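Local coordinates for protein Protease/Reverse transcriptase/ribonuclease H (Eastern chimpanzee simian foamy virus, PDB 7KSF) that combines an aspartic protease, a reverse transcriptase and an RNase H in one foamy-virus polyprotein, probably copying viral RNA into DNA and cutting the RNA of hybrids, at residues A[591-596]-A[613-618]; A[659-664]-A[713-718]; A[640-645]-A[664-669]; A[648-653]-A[700-705]. The protein carries 1 engineered substitution. All blocks are in the same frame, centred on the assembly; numbering follows the deposited sequence.

Interaction 1: residues A[591-596]-A[613-618]. With CA (calcium ion), chain B.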
loop_
_atom_site.group_PDB
_atom_site.type_symbol
_atom_site.label_atom_id
_atom_site.label_comp_id
_atom_site.label_asym_id
_atom_site.label_seq_id
_atom_site.Cartn_x
_atom_site.Cartn_y
_atom_site.Cartn_z
ATOM N N VAL A 591 18.969 18.850 -8.140
ATOM C CA VAL A 591 19.963 19.378 -7.213
ATOM C C VAL A 591 19.724 20.876 -7.074
ATOM O O VAL A 591 19.634 21.591 -8.080
ATOM C CB VAL A 591 21.397 19.092 -7.690
ATOM C CG1 VAL A 591 22.409 19.743 -6.761
ATOM C CG2 VAL A 591 21.633 17.592 -7.775
ATOM N N PHE A 592 19.614 21.343 -5.835
ATOM C CA PHE A 592 19.313 22.738 -5.538
ATOM C C PHE A 592 20.460 23.337 -4.738
ATOM O O PHE A 592 20.696 22.945 -3.589
ATOM C CB PHE A 592 17.994 22.860 -4.775
ATOM C CG PHE A 592 16.780 22.801 -5.653
ATOM C CD1 PHE A 592 16.202 23.963 -6.138
ATOM C CD2 PHE A 592 16.215 21.583 -5.997
ATOM C CE1 PHE A 592 15.083 23.914 -6.948
ATOM C CE2 PHE A 592 15.094 21.529 -6.806
ATOM C CZ PHE A 592 14.527 22.695 -7.282
ATOM N N TYR A 593 21.177 24.276 -5.347
ATOM C CA TYR A 593 22.216 25.024 -4.654
ATOM C C TYR A 593 21.621 26.324 -4.127
ATOM O O TYR A 593 20.919 27.031 -4.856
ATOM C CB TYR A 593 23.392 25.325 -5.584
ATOM C CG TYR A 593 24.047 24.104 -6.180
ATOM C CD1 TYR A 593 24.984 23.373 -5.464
ATOM C CD2 TYR A 593 23.735 23.689 -7.466
ATOM C CE1 TYR A 593 25.586 22.256 -6.008
ATOM C CE2 TYR A 593 24.329 22.575 -8.021
ATOM C CZ TYR A 593 25.254 21.862 -7.288
ATOM O OH TYR A 593 25.853 20.750 -7.835
ATOM N N THR A 594 21.898 26.632 -2.863
ATOM C CA THR A 594 21.391 27.843 -2.239
ATOM C C THR A 594 22.527 28.609 -1.579
ATOM O O THR A 594 23.606 28.067 -1.320
ATOM C CB THR A 594 20.306 27.544 -1.189
ATOM O OG1 THR A 594 20.862 26.741 -0.139
ATOM C CG2 THR A 594 19.134 26.815 -1.823
ATOM N N ASP A 595 22.257 29.881 -1.309
ATOM C CA ASP A 595 23.205 30.775 -0.654
ATOM C C ASP A 595 22.469 32.060 -0.296
ATOM O O ASP A 595 21.328 32.278 -0.708
ATOM C CB ASP A 595 24.415 31.061 -1.548
ATOM C CG ASP A 595 25.546 31.737 -0.803
ATOM O OD1 ASP A 595 25.529 32.982 -0.702
ATOM O OD2 ASP A 595 26.446 31.026 -0.313
ATOM N N GLY A 596 23.142 32.908 0.479
ATOM C CA GLY A 596 22.591 34.186 0.881
ATOM C C GLY A 596 23.626 35.120 1.470
ATOM O O GLY A 596 24.459 34.711 2.287
ATOM N N GLY A 613 20.243 33.241 -3.318
ATOM C CA GLY A 613 20.410 32.679 -4.644
ATOM C C GLY A 613 20.034 31.213 -4.706
ATOM O O GLY A 613 20.370 30.446 -3.800
ATOM N N ILE A 614 19.338 30.811 -5.767
ATOM C CA ILE A 614 18.850 29.447 -5.920
ATOM C C ILE A 614 19.199 28.962 -7.320
ATOM O O ILE A 614 19.029 29.694 -8.301
ATOM C CB ILE A 614 17.328 29.347 -5.673
ATOM C CG1 ILE A 614 16.974 29.781 -4.244
ATOM C CG2 ILE A 614 16.830 27.936 -5.934
ATOM C CD1 ILE A 614 16.623 31.253 -4.103
ATOM N N VAL A 615 19.693 27.725 -7.411
ATOM C CA VAL A 615 20.082 27.115 -8.679
ATOM C C VAL A 615 19.473 25.722 -8.751
ATOM O O VAL A 615 19.619 24.929 -7.815
ATOM C CB VAL A 615 21.614 27.040 -8.833
ATOM C CG1 VAL A 615 21.984 26.311 -10.114
ATOM C CG2 VAL A 615 22.226 28.431 -8.809
ATOM N N HIS A 616 18.796 25.425 -9.861
ATOM C CA HIS A 616 18.254 24.094 -10.123
ATOM C C HIS A 616 19.185 23.391 -11.102
ATOM O O HIS A 616 19.300 23.802 -12.262
ATOM C CB HIS A 616 16.831 24.174 -10.673
ATOM C CG HIS A 616 16.125 22.852 -10.721
ATOM N ND1 HIS A 616 14.778 22.719 -10.455
ATOM C CD2 HIS A 616 16.577 21.608 -11.001
ATOM C CE1 HIS A 616 14.433 21.448 -10.571
ATOM N NE2 HIS A 616 15.506 20.753 -10.900
ATOM N N ALA A 617 19.842 22.331 -10.639
ATOM C CA ALA A 617 20.800 21.583 -11.440
ATOM C C ALA A 617 20.381 20.124 -11.532
ATOM O O ALA A 617 19.871 19.549 -10.566
ATOM C CB ALA A 617 22.208 21.685 -10.851
ATOM N N THR A 618 20.608 19.532 -12.701
ATOM C CA THR A 618 20.324 18.123 -12.950
ATOM C C THR A 618 21.604 17.436 -13.400
ATOM O O THR A 618 22.297 17.934 -14.291
ATOM C CB THR A 618 19.228 17.954 -14.008
ATOM O OG1 THR A 618 19.643 18.566 -15.235
ATOM C CG2 THR A 618 17.928 18.593 -13.538
HETATM CA CA CA B . 25.422 33.306 2.306
#

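Interaction 2: residues A[659-664]-A[713-718]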
loop_
_atom_site.group_PDB
_atom_site.type_symbol
_atom_site.label_atom_id
_atom_site.label_comp_id
_atom_site.label_asym_id
_atom_site.label_seq_id
_atom_site.Cartn_x
_atom_site.Cartn_y
_atom_site.Cartn_z
ATOM N N PRO A 659 13.476 12.093 -6.211
ATOM C CA PRO A 659 14.543 12.387 -5.238
ATOM C C PRO A 659 15.281 13.668 -5.602
ATOM O O PRO A 659 15.792 13.813 -6.715
ATOM C CB PRO A 659 15.457 11.159 -5.334
ATOM C CG PRO A 659 15.250 10.662 -6.727
ATOM C CD PRO A 659 13.804 10.928 -7.053
ATOM N N VAL A 660 15.340 14.598 -4.649
ATOM C CA VAL A 660 16.016 15.872 -4.835
ATOM C C VAL A 660 16.930 16.122 -3.643
ATOM O O VAL A 660 16.815 15.487 -2.593
ATOM C CB VAL A 660 15.024 17.042 -5.008
ATOM C CG1 VAL A 660 14.298 16.926 -6.339
ATOM C CG2 VAL A 660 14.033 17.065 -3.858
ATOM N N LEU A 661 17.850 17.069 -3.821
ATOM C CA LEU A 661 18.847 17.389 -2.810
ATOM C C LEU A 661 19.085 18.891 -2.793
ATOM O O LEU A 661 19.399 19.483 -3.828
ATOM C CB LEU A 661 20.160 16.642 -3.078
ATOM C CG LEU A 661 21.368 17.001 -2.211
ATOM C CD1 LEU A 661 21.069 16.774 -0.740
ATOM C CD2 LEU A 661 22.584 16.195 -2.644
ATOM N N VAL A 662 18.934 19.500 -1.619
ATOM C CA VAL A 662 19.160 20.929 -1.437
ATOM C C VAL A 662 20.450 21.114 -0.651
ATOM O O VAL A 662 20.770 20.325 0.245
ATOM C CB VAL A 662 17.971 21.607 -0.722
ATOM C CG1 VAL A 662 18.123 23.121 -0.742
ATOM C CG2 VAL A 662 16.657 21.190 -1.361
ATOM N N ILE A 663 21.197 22.161 -0.993
ATOM C CA ILE A 663 22.523 22.401 -0.437
ATOM C C ILE A 663 22.584 23.828 0.091
ATOM O O ILE A 663 22.217 24.772 -0.616
ATOM C CB ILE A 663 23.630 22.166 -1.481
ATOM C CG1 ILE A 663 23.623 20.709 -1.954
ATOM C CG2 ILE A 663 24.992 22.543 -0.917
ATOM C CD1 ILE A 663 22.762 20.454 -3.177
ATOM N N THR A 664 23.057 23.983 1.325
ATOM C CA THR A 664 23.183 25.286 1.960
ATOM C C THR A 664 24.644 25.580 2.264
ATOM O O THR A 664 25.369 24.719 2.774
ATOM C CB THR A 664 22.380 25.354 3.261
ATOM O OG1 THR A 664 21.112 24.716 3.080
ATOM C CG2 THR A 664 22.157 26.801 3.664
ATOM N N THR A 713 16.364 15.680 0.609
ATOM C CA THR A 713 17.520 15.556 1.483
ATOM C C THR A 713 18.295 16.866 1.489
ATOM O O THR A 713 18.217 17.662 0.551
ATOM C CB THR A 713 18.431 14.407 1.034
ATOM O OG1 THR A 713 18.745 14.563 -0.355
ATOM C CG2 THR A 713 17.740 13.069 1.246
ATOM N N ILE A 714 19.045 17.085 2.565
ATOM C CA ILE A 714 19.754 18.340 2.792
ATOM C C ILE A 714 21.178 18.026 3.222
ATOM O O ILE A 714 21.392 17.331 4.222
ATOM C CB ILE A 714 19.049 19.208 3.846
ATOM C CG1 ILE A 714 17.717 19.728 3.301
ATOM C CG2 ILE A 714 19.949 20.357 4.278
ATOM C CD1 ILE A 714 16.964 20.612 4.262
ATOM N N GLN A 715 22.148 18.543 2.467
ATOM C CA GLN A 715 23.567 18.425 2.763
ATOM C C GLN A 715 24.117 19.778 3.218
ATOM O O GLN A 715 23.366 20.731 3.459
ATOM C CB GLN A 715 24.328 17.903 1.542
ATOM C CG GLN A 715 24.166 16.423 1.271
ATOM C CD GLN A 715 25.076 15.940 0.161
ATOM O OE1 GLN A 715 25.856 16.712 -0.397
ATOM N NE2 GLN A 715 24.984 14.656 -0.168
ATOM N N HIS A 716 25.441 19.856 3.314
ATOM C CA HIS A 716 26.124 21.083 3.709
ATOM C C HIS A 716 27.572 20.993 3.262
ATOM O O HIS A 716 28.239 19.987 3.519
ATOM C CB HIS A 716 26.043 21.305 5.225
ATOM C CG HIS A 716 26.226 20.055 6.027
ATOM N ND1 HIS A 716 25.165 19.291 6.464
ATOM C CD2 HIS A 716 27.342 19.436 6.474
ATOM C CE1 HIS A 716 25.619 18.257 7.148
ATOM N NE2 HIS A 716 26.938 18.320 7.167
ATOM N N GLU A 717 28.047 22.050 2.594
ATOM C CA GLU A 717 29.448 22.113 2.097
ATOM C C GLU A 717 29.986 23.534 2.297
ATOM O O GLU A 717 29.397 24.474 1.729
ATOM C CB GLU A 717 29.511 21.704 0.624
ATOM C CG GLU A 717 29.385 20.208 0.408
ATOM C CD GLU A 717 29.776 19.733 -0.982
ATOM O OE1 GLU A 717 30.367 20.534 -1.732
ATOM O OE2 GLU A 717 29.488 18.565 -1.310
ATOM N N LYS A 718 31.060 23.675 3.082
ATOM C CA LYS A 718 31.675 25.002 3.355
ATOM C C LYS A 718 31.928 25.725 2.026
ATOM O O LYS A 718 31.347 26.810 1.824
ATOM C CB LYS A 718 32.976 24.836 4.148
ATOM C CG LYS A 718 33.756 26.120 4.393
ATOM C CD LYS A 718 35.006 25.912 5.221
ATOM C CE LYS A 718 34.806 24.946 6.368
ATOM N NZ LYS A 718 36.068 24.695 7.103
#

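Interaction 3: residues A[640-645]-A[664-669]. With CA (calcium ion), chain B.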
loop_
_atom_site.group_PDB
_atom_site.type_symbol
_atom_site.label_atom_id
_atom_site.label_comp_id
_atom_site.label_asym_id
_atom_site.label_seq_id
_atom_site.Cartn_x
_atom_site.Cartn_y
_atom_site.Cartn_z
ATOM N N MET A 640 19.682 34.487 7.484
ATOM C CA MET A 640 18.291 34.507 7.040
ATOM C C MET A 640 18.214 34.451 5.521
ATOM O O MET A 640 17.376 33.737 4.957
ATOM C CB MET A 640 17.586 35.760 7.567
ATOM C CG MET A 640 16.100 35.589 7.863
ATOM S SD MET A 640 15.091 35.183 6.426
ATOM C CE MET A 640 15.497 36.536 5.324
ATOM N N ALA A 641 19.086 35.199 4.840
ATOM C CA ALA A 641 19.195 35.067 3.392
ATOM C C ALA A 641 19.585 33.645 3.002
ATOM O O ALA A 641 19.152 33.139 1.961
ATOM C CB ALA A 641 20.204 36.075 2.847
ATOM N N GLU A 642 20.406 32.986 3.821
ATOM C CA GLU A 642 20.691 31.574 3.611
ATOM C C GLU A 642 19.609 30.678 4.195
ATOM O O GLU A 642 19.537 29.499 3.832
ATOM C CB GLU A 642 22.057 31.222 4.206
ATOM C CG GLU A 642 23.207 31.951 3.530
ATOM C CD GLU A 642 24.554 31.622 4.129
ATOM O OE1 GLU A 642 24.620 31.389 5.349
ATOM O OE2 GLU A 642 25.551 31.597 3.375
ATOM N N ILE A 643 18.768 31.212 5.083
ATOM C CA ILE A 643 17.612 30.468 5.571
ATOM C C ILE A 643 16.475 30.518 4.560
ATOM O O ILE A 643 15.918 29.483 4.179
ATOM C CB ILE A 643 17.163 31.007 6.943
ATOM C CG1 ILE A 643 18.057 30.468 8.062
ATOM C CG2 ILE A 643 15.708 30.648 7.218
ATOM C CD1 ILE A 643 17.662 30.956 9.440
ATOM N N ALA A 644 16.110 31.719 4.111
ATOM C CA ALA A 644 15.037 31.843 3.131
ATOM C C ALA A 644 15.424 31.269 1.777
ATOM O O ALA A 644 14.540 31.017 0.949
ATOM C CB ALA A 644 14.620 33.306 2.980
ATOM N N ALA A 645 16.718 31.052 1.529
ATOM C CA ALA A 645 17.145 30.520 0.240
ATOM C C ALA A 645 16.678 29.085 0.039
ATOM O O ALA A 645 16.484 28.653 -1.102
ATOM C CB ALA A 645 18.665 30.603 0.111
ATOM N N THR A 664 23.057 23.983 1.325
ATOM C CA THR A 664 23.183 25.286 1.960
ATOM C C THR A 664 24.644 25.580 2.264
ATOM O O THR A 664 25.369 24.719 2.774
ATOM C CB THR A 664 22.380 25.354 3.261
ATOM O OG1 THR A 664 21.112 24.716 3.080
ATOM C CG2 THR A 664 22.157 26.801 3.664
ATOM N N ASP A 665 25.074 26.805 1.954
ATOM C CA ASP A 665 26.398 27.243 2.376
ATOM C C ASP A 665 26.477 27.394 3.891
ATOM O O ASP A 665 27.564 27.274 4.471
ATOM C CB ASP A 665 26.754 28.560 1.686
ATOM C CG ASP A 665 28.143 29.046 2.039
ATOM O OD1 ASP A 665 29.040 28.199 2.237
ATOM O OD2 ASP A 665 28.340 30.276 2.116
ATOM N N SER A 666 25.345 27.641 4.542
ATOM C CA SER A 666 25.319 27.828 5.986
ATOM C C SER A 666 25.400 26.494 6.711
ATOM O O SER A 666 24.817 25.495 6.279
ATOM C CB SER A 666 24.044 28.559 6.407
ATOM O OG SER A 666 23.988 28.723 7.814
ATOM N N PHE A 667 26.127 26.485 7.828
ATOM C CA PHE A 667 26.156 25.309 8.689
ATOM C C PHE A 667 24.872 25.183 9.496
ATOM O O PHE A 667 24.357 24.075 9.682
ATOM C CB PHE A 667 27.363 25.369 9.626
ATOM C CG PHE A 667 27.254 26.430 10.690
ATOM C CD1 PHE A 667 26.900 26.094 11.988
ATOM C CD2 PHE A 667 27.494 27.761 10.392
ATOM C CE1 PHE A 667 26.793 27.065 12.967
ATOM C CE2 PHE A 667 27.391 28.737 11.366
ATOM C CZ PHE A 667 27.040 28.388 12.655
ATOM N N TYR A 668 24.337 26.310 9.975
ATOM C CA TYR A 668 23.198 26.273 10.885
ATOM C C TYR A 668 21.940 25.751 10.205
ATOM O O TYR A 668 21.107 25.108 10.853
ATOM C CB TYR A 668 22.944 27.665 11.461
ATOM C CG TYR A 668 21.759 27.739 12.396
ATOM C CD1 TYR A 668 21.876 27.357 13.727
ATOM C CD2 TYR A 668 20.524 28.197 11.954
ATOM C CE1 TYR A 668 20.798 27.426 14.587
ATOM C CE2 TYR A 668 19.440 28.266 12.806
ATOM C CZ TYR A 668 19.581 27.877 14.123
ATOM O OH TYR A 668 18.505 27.946 14.976
ATOM N N VAL A 669 21.783 26.012 8.906
ATOM C CA VAL A 669 20.567 25.604 8.212
ATOM C C VAL A 669 20.514 24.089 8.070
ATOM O O VAL A 669 19.521 23.451 8.439
ATOM C CB VAL A 669 20.475 26.304 6.845
ATOM C CG1 VAL A 669 19.213 25.875 6.110
ATOM C CG2 VAL A 669 20.501 27.813 7.022
HETATM CA CA CA B . 25.422 33.306 2.306
#

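Interaction 4: residues A[648-653]-A[700-705]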
loop_
_atom_site.group_PDB
_atom_site.type_symbol
_atom_site.label_atom_id
_atom_site.label_comp_id
_atom_site.label_asym_id
_atom_site.label_seq_id
_atom_site.Cartn_x
_atom_site.Cartn_y
_atom_site.Cartn_z
ATOM N N PHE A 648 12.496 28.691 -0.482
ATOM C CA PHE A 648 12.171 28.779 -1.899
ATOM C C PHE A 648 12.533 27.485 -2.621
ATOM O O PHE A 648 11.765 26.995 -3.455
ATOM C CB PHE A 648 12.900 29.974 -2.511
ATOM C CG PHE A 648 12.475 30.303 -3.903
ATOM C CD1 PHE A 648 13.160 29.784 -4.987
ATOM C CD2 PHE A 648 11.399 31.142 -4.132
ATOM C CE1 PHE A 648 12.774 30.089 -6.273
ATOM C CE2 PHE A 648 11.008 31.451 -5.416
ATOM C CZ PHE A 648 11.698 30.924 -6.490
ATOM N N ALA A 649 13.694 26.909 -2.299
ATOM C CA ALA A 649 14.133 25.699 -2.990
ATOM C C ALA A 649 13.274 24.496 -2.618
ATOM O O ALA A 649 13.036 23.618 -3.455
ATOM C CB ALA A 649 15.603 25.419 -2.683
ATOM N N CYS A 650 12.803 24.432 -1.368
ATOM C CA CYS A 650 11.966 23.312 -0.943
ATOM C C CYS A 650 10.662 23.272 -1.729
ATOM O O CYS A 650 10.216 22.202 -2.159
ATOM C CB CYS A 650 11.680 23.405 0.556
ATOM S SG CYS A 650 12.993 22.794 1.633
ATOM N N LYS A 651 10.032 24.433 -1.916
ATOM C CA LYS A 651 8.753 24.479 -2.619
ATOM C C LYS A 651 8.904 24.007 -4.060
ATOM O O LYS A 651 8.148 23.147 -4.526
ATOM C CB LYS A 651 8.182 25.896 -2.564
ATOM C CG LYS A 651 7.939 26.388 -1.148
ATOM C CD LYS A 651 7.447 27.826 -1.118
ATOM C CE LYS A 651 7.235 28.290 0.318
ATOM N NZ LYS A 651 6.729 29.687 0.398
ATOM N N LYS A 652 9.900 24.539 -4.774
ATOM C CA LYS A 652 10.083 24.202 -6.181
ATOM C C LYS A 652 10.314 22.713 -6.403
ATOM O O LYS A 652 10.141 22.234 -7.529
ATOM C CB LYS A 652 11.249 25.005 -6.758
ATOM C CG LYS A 652 11.058 26.505 -6.651
ATOM C CD LYS A 652 9.704 26.921 -7.198
ATOM C CE LYS A 652 9.404 28.374 -6.882
ATOM N NZ LYS A 652 8.059 28.792 -7.363
ATOM N N ALA A 653 10.692 21.969 -5.361
ATOM C CA ALA A 653 10.852 20.525 -5.489
ATOM C C ALA A 653 9.522 19.784 -5.463
ATOM O O ALA A 653 9.450 18.652 -5.955
ATOM C CB ALA A 653 11.760 19.996 -4.375
ATOM N N LYS A 700 8.418 26.905 10.220
ATOM C CA LYS A 700 7.210 26.111 10.023
ATOM C C LYS A 700 7.002 25.789 8.550
ATOM O O LYS A 700 6.696 24.647 8.189
ATOM C CB LYS A 700 5.994 26.849 10.586
ATOM C CG LYS A 700 6.034 27.080 12.086
ATOM C CD LYS A 700 4.787 27.813 12.547
ATOM C CE LYS A 700 4.636 27.768 14.057
ATOM N NZ LYS A 700 3.511 28.631 14.502
ATOM N N SER A 701 7.188 26.787 7.684
ATOM C CA SER A 701 6.964 26.587 6.255
ATOM C C SER A 701 7.897 25.525 5.688
ATOM O O SER A 701 7.509 24.759 4.797
ATOM C CB SER A 701 7.141 27.909 5.508
ATOM O OG SER A 701 6.926 27.741 4.120
ATOM N N ILE A 702 9.131 25.464 6.189
ATOM C CA ILE A 702 10.049 24.412 5.761
ATOM C C ILE A 702 9.592 23.060 6.291
ATOM O O ILE A 702 9.678 22.043 5.595
ATOM C CB ILE A 702 11.485 24.741 6.207
ATOM C CG1 ILE A 702 11.874 26.147 5.748
ATOM C CG2 ILE A 702 12.465 23.721 5.654
ATOM C CD1 ILE A 702 13.200 26.623 6.295
ATOM N N ALA A 703 9.090 23.030 7.526
ATOM C CA ALA A 703 8.624 21.776 8.110
ATOM C C ALA A 703 7.436 21.218 7.338
ATOM O O ALA A 703 7.381 20.018 7.042
ATOM C CB ALA A 703 8.262 21.988 9.579
ATOM N N GLU A 704 6.475 22.076 7.003
ATOM C CA GLU A 704 5.305 21.620 6.263
ATOM C C GLU A 704 5.680 21.151 4.868
ATOM O O GLU A 704 5.138 20.154 4.371
ATOM C CB GLU A 704 4.261 22.733 6.190
ATOM C CG GLU A 704 3.850 23.270 7.544
ATOM C CD GLU A 704 3.125 24.590 7.435
ATOM O OE1 GLU A 704 3.017 25.109 6.304
ATOM O OE2 GLU A 704 2.672 25.113 8.474
ATOM N N CYS A 705 6.607 21.852 4.214
ATOM C CA CYS A 705 7.015 21.467 2.869
ATOM C C CYS A 705 7.665 20.090 2.869
ATOM O O CYS A 705 7.433 19.282 1.960
ATOM C CB CYS A 705 7.962 22.516 2.292
ATOM S SG CYS A 705 8.195 22.422 0.499
#

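Interaction 1: residues A[591-596]-A[613-618]
Y593 and V615 form the middle hydrogen-bonded pair of an antiparallel ladder whose strands run at 164° to each other. Y593 N donates to V615 O at 3.0 Å, and V615 N returns a bond to Y593 O. V591 and A617 repeat this two-way grip towards one end. Beyond the middle pair on the other side, G613 N donates to D595 O at 3.0 Å, while the reverse bond is weak. In the non-hydrogen-bonded pairs, CA-H groups reach across to carbonyls, as when F592 CA meets V615 O.

Apolar packing divides between the two faces. On that of V591, Y593, V615 and A617, the edge of the Y593 ring receives the methyl of A617, with CE2 to CB 3.6 Å. On the other face F592 has CG anti to its carbonyl carbon (chi1 -81°), which carries the ring beside H616. The two rings meet obliquely, centroids 4.3 Å apart, and F592 CE2 lies over one face of the imidazole. F592 CD1 also touches I614 CG2 at 4.0 Å.

Polar and metal contacts gather towards G596. T594 OG1 makes a hydrogen bond with I663 O, and G596 O, with E642, binds the calcium ion, although the modelled distance is doubtfully short. D595 lies close to E642, D665 and D736, consistent with the acidic site of the RNase H fold, whose first two strands form this hairpin.

Interaction 2: residues A[659-664]-A[713-718]
The CD2 methyl of L661 lies over one face of the Q715 carboxamide, 3.8 Å from its CD, and the two side chains cross at about a right angle. This contact lies on one face of the parallel pairing between strands 660-664 and 712-716 of the RNase H fold, the latter forming an edge of the five-stranded sheet.

L661 extends towards its neighbour because CG stands anti to the backbone N (chi1 172°). Its other methyl, CD1, reaches Q715 CG at 3.7 Å and also lies beside T713. On the opposite face V662 and I714 make a looser apolar contact, CB to CG1 4.4 Å; on this face helix 638-654 packs on V662, and helix 667-683 touches I714.

Backbone bonds follow the parallel pattern, one residue of one strand serving two of the other. V662 N donates to T713 O at 2.9 Å, and V662 O accepts from Q715 N at 3.2 Å, where the regular bonds end. The short axes are inclined at 32°, the twist of neighbouring strands. At the opposite end V660 O accepts from T713 N at 3.2 Å in an almost straight bond. The hydroxyl OG1 of T713 lies 3.1 Å from that same V660 O, and it also has a weak hydrogen bond with the hydroxyl of Y588.

Interaction 3: residues A[640-645]-A[664-669]
E642 meets D665 and S666 across this contact while holding the calcium ion. In the first shell OE2 of E642 binds the metal, which G596 also ligates, at a modelled 2.0 Å, short for calcium and not to be leaned upon in a 2.90 Å structure. OE2 of E642 also lies 3.3 Å from OD2 of D665, two acceptors with no hydrogen bond between them. The carboxylate planes stand nearly perpendicular, 84° apart, and the calcium ion lies beside the pair. The other branch, OE1 of E642, turns towards the CB of S666.

The torsions of E642 explain its reach. CG stands anti to the carbonyl carbon (chi1 -63°) and the chain beyond is extended, which carries the carboxylate from its helix across to the start of the next one.

Further out, methyl groups pack between the two segments. The CG2 methyl of V669 fits between the carbonyl O of E642, 3.7 Å away, and CG1 of I643 at 3.8 Å, and CG2 of T664 approaches the same E642 O. S666 sits at the N-cap of helix 667-683, where its OG accepts a weak capping bond from Y668 N. With D595 of the neighbouring strand close by, the three acidic residues D595, E642 and D665 are consistent with the acidic, metal-binding active site of RNases H.

Interaction 4: residues A[648-653]-A[700-705]
Two helices of the RNase H fold, 638-654 and 694-708, pack side by side here, with C650 and C705 at the centre of the contact. The short segments run in nearly the same direction, inclined at 23°, and their axes approach to 9.7 Å. The first helix lies against the central sheet, where A649 touches F592 and V662; helix 694-708 packs on a different side of helix 638-654, through C650 and K651.

C705 reaches across to C650. With SG anti to the backbone N (chi1 -164°), its sulfur points across the interface to rest 3.6 Å from the CB of C650 and beside the C650 carbonyl group. C650 turns its own sulfur the other way: SG stands anti to the carbonyl carbon (chi1 -81°) and comes to 4.2 Å from CG2 of I702, one turn before C705. The two cysteines thus pass each other, each sulfur against a carbon of the opposite helix.

Towards the surface the contact becomes more polar. K651 stretches out as a fully extended chain along the interface, and its CE lies 3.9 Å from OG of S701. The polar ends meet through a third residue, E647, one turn earlier on the helix of K651: OE2 accepts a weak hydrogen bond from S701 OG and forms a long, weak ion pair with K651 NZ.

No hydrogen bond joins the two segments directly, and the sulfurs of C650 and C705 are 4.9 Å apart, so no disulfide links the helices. Their association here rests on van der Waals packing of the buried thiols and isoleucine, with weak polar links only at the margin.

In the fold
Followed from the N terminus, the RNase H part of the chain first closes a local hairpin: interaction 1 joins strands 590-597 and 610-618 and is complete before the others open. Helix 638-654 then begins two contacts in turn. Interaction 3 opens at 640-645 and closes at 664-669, after strand 660-664 has been laid down; interaction 4 opens at 648-653 and closes only at 700-705. Interaction 2 starts at 659-664 and ends last, at 713-718. These three cross one another and none nests. Strand 660-664, beside 590-597, carries the sheet from interaction 1 to interaction 2, while interactions 3 and 4 tie helix 638-654 to two later helices.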